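Local coordinates for iron binding protein FbpA (Mannheimia haemolytica, PDB 1Q35), which binds ferric iron in the periplasm, probably handing it on for uptake as the solute-binding component of a bacterial iron transport system, at residues N21-K24 / K29-I32. Residues are numbered along the deposited sequence; the frame is centred on the assembly and turned at random.
Sequences NFEK and KVNI
Glu23 and Phe22, in the C-terminal half of helix 16-26, meet Val30 at the start of strand 29-34 in a mixed polar and apolar helix-to-strand contact. It lies within the beta-alpha-beta unit formed by strand 3-8, helix 16-26 and strand 29-34, in the periplasmic binding protein fold. The contact is away from the iron-binding tyrosines. Its polar part is a nearly straight hydrogen bond from Val30 N to Glu23 OE2, 3.0 Å long with an N-H...O angle of 169°. The amide meets the anti side of the carboxylate oxygen, 29° out of the carboxylate plane. Glu23 CG lies anti to its own carbonyl carbon (chi1 -74°), and the chain then runs extended to CD, which carries the carboxylate across to the strand. On the way, Glu23 CG touches Val30 CG2 at 3.6 Å. The same methyl sits at the edge of the Phe22 ring, near its plane, with Val30 CG2 3.6 Å from Phe22 CD2. Phe22 also packs on Leu249 of helix 243-254, while Val30 rests on Val4 and Val6 of strand 3-8. A water oxygen lies 2.6 Å from Glu23 OE2 and donates to it. The same water donates to Val30 O and accepts from Lys29 NZ. Lys29 NZ itself stays 4.4 Å from Glu23 OE2, too far for a salt bridge. One carboxylate oxygen thus receives both a strand amide and a water, and the water links it to the carbonyl of the same valine. The nearby lysine, joined through that water, probably helps to keep Glu23 ionised.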
ATOM      1  N   ASN A  21     -18.263   7.817   9.166  1.00 16.95           N
ATOM      2  CA  ASN A  21     -19.461   7.036   8.875  1.00 17.20           C
ATOM      3  C   ASN A  21     -19.675   5.931   9.907  1.00 17.20           C
ATOM      4  O   ASN A  21     -20.809   5.643  10.281  1.00 17.48           O
ATOM      5  CB  ASN A  21     -19.406   6.451   7.460  1.00 17.15           C
ATOM      6  CG  ASN A  21     -19.907   7.427   6.414  1.00 17.87           C
ATOM      7  OD1 ASN A  21     -21.110   7.523   6.165  1.00 19.60           O
ATOM      8  ND2 ASN A  21     -18.987   8.166   5.804  1.00 17.99           N
ATOM      9  N   PHE A  22     -18.586   5.326  10.375  1.00 17.02           N
ATOM     10  CA  PHE A  22     -18.648   4.353  11.465  1.00 17.02           C
ATOM     11  C   PHE A  22     -19.229   4.994  12.724  1.00 17.61           C
ATOM     12  O   PHE A  22     -20.115   4.425  13.353  1.00 17.75           O
ATOM     13  CB  PHE A  22     -17.256   3.777  11.754  1.00 16.60           C
ATOM     14  CG  PHE A  22     -17.159   3.037  13.064  1.00 15.68           C
ATOM     15  CD1 PHE A  22     -17.647   1.741  13.184  1.00 15.20           C
ATOM     16  CD2 PHE A  22     -16.563   3.630  14.170  1.00 15.49           C
ATOM     17  CE1 PHE A  22     -17.550   1.055  14.393  1.00 15.43           C
ATOM     18  CE2 PHE A  22     -16.466   2.942  15.379  1.00 15.72           C
ATOM     19  CZ  PHE A  22     -16.956   1.656  15.478  1.00 15.77           C
ATOM     20  N   GLU A  23     -18.733   6.174  13.080  1.00 18.12           N
ATOM     21  CA  GLU A  23     -19.202   6.891  14.269  1.00 19.00           C
ATOM     22  C   GLU A  23     -20.694   7.202  14.188  1.00 19.64           C
ATOM     23  O   GLU A  23     -21.419   7.054  15.172  1.00 20.06           O
ATOM     24  CB  GLU A  23     -18.429   8.197  14.453  1.00 19.15           C
ATOM     25  CG  GLU A  23     -17.010   8.028  14.951  1.00 19.75           C
ATOM     26  CD  GLU A  23     -16.323   9.357  15.179  1.00 20.92           C
ATOM     27  OE1 GLU A  23     -16.259  10.165  14.230  1.00 22.34           O
ATOM     28  OE2 GLU A  23     -15.854   9.602  16.303  1.00 21.01           O
ATOM     29  N   LYS A  24     -21.146   7.626  13.012  1.00 20.11           N
ATOM     30  CA  LYS A  24     -22.543   7.998  12.805  1.00 20.54           C
ATOM     31  C   LYS A  24     -23.465   6.781  12.861  1.00 20.64           C
ATOM     32  O   LYS A  24     -24.546   6.843  13.449  1.00 20.94           O
ATOM     33  CB  LYS A  24     -22.705   8.709  11.456  1.00 20.84           C
ATOM     34  CG  LYS A  24     -24.109   9.246  11.185  1.00 21.33           C
ATOM     35  CD  LYS A  24     -24.166  10.056   9.897  1.00 22.11           C
ATOM     36  N   LYS A  29     -17.568   6.299  19.583  1.00 18.38           N
ATOM     37  CA  LYS A  29     -16.605   7.383  19.410  1.00 18.12           C
ATOM     38  C   LYS A  29     -15.248   6.835  18.986  1.00 17.52           C
ATOM     39  O   LYS A  29     -14.732   5.910  19.599  1.00 17.25           O
ATOM     40  CB  LYS A  29     -16.459   8.164  20.726  1.00 18.49           C
ATOM     41  CG  LYS A  29     -15.295   9.150  20.794  1.00 19.68           C
ATOM     42  CD  LYS A  29     -15.505  10.346  19.885  1.00 20.83           C
ATOM     43  CE  LYS A  29     -14.420  11.395  20.099  1.00 22.07           C
ATOM     44  NZ  LYS A  29     -14.660  12.617  19.287  1.00 23.20           N
ATOM     45  N   VAL A  30     -14.670   7.430  17.944  1.00 16.94           N
ATOM     46  CA  VAL A  30     -13.332   7.080  17.490  1.00 16.55           C
ATOM     47  C   VAL A  30     -12.343   8.110  18.007  1.00 16.33           C
ATOM     48  O   VAL A  30     -12.479   9.302  17.726  1.00 16.72           O
ATOM     49  CB  VAL A  30     -13.248   7.032  15.945  1.00 16.37           C
ATOM     50  CG1 VAL A  30     -11.799   6.871  15.473  1.00 16.64           C
ATOM     51  CG2 VAL A  30     -14.112   5.909  15.401  1.00 16.45           C
ATOM     52  N   ASN A  31     -11.363   7.647  18.773  1.00 16.40           N
ATOM     53  CA  ASN A  31     -10.187   8.436  19.104  1.00 16.70           C
ATOM     54  C   ASN A  31      -9.091   8.003  18.159  1.00 17.01           C
ATOM     55  O   ASN A  31      -8.802   6.819  18.060  1.00 17.50           O
ATOM     56  CB  ASN A  31      -9.750   8.194  20.549  1.00 16.72           C
ATOM     57  CG  ASN A  31     -10.876   8.391  21.536  1.00 17.37           C
ATOM     58  OD1 ASN A  31     -11.563   9.412  21.514  1.00 18.24           O
ATOM     59  ND2 ASN A  31     -11.079   7.407  22.404  1.00 17.50           N
ATOM     60  N   ILE A  32      -8.489   8.948  17.449  1.00 17.13           N
ATOM     61  CA  ILE A  32      -7.503   8.597  16.436  1.00 17.50           C
ATOM     62  C   ILE A  32      -6.191   9.350  16.622  1.00 17.77           C
ATOM     63  O   ILE A  32      -6.175  10.553  16.887  1.00 17.94           O
ATOM     64  CB  ILE A  32      -8.079   8.792  15.010  1.00 17.69           C
ATOM     65  CG1 ILE A  32      -7.091   8.262  13.958  1.00 18.01           C
ATOM     66  CG2 ILE A  32      -8.437  10.254  14.748  1.00 17.88           C
ATOM     67  CD1 ILE A  32      -7.755   7.690  12.738  1.00 18.70           C
TER
HETATM   68  O   HOH W   1     -14.171  11.497  16.900  1.00 40.81           O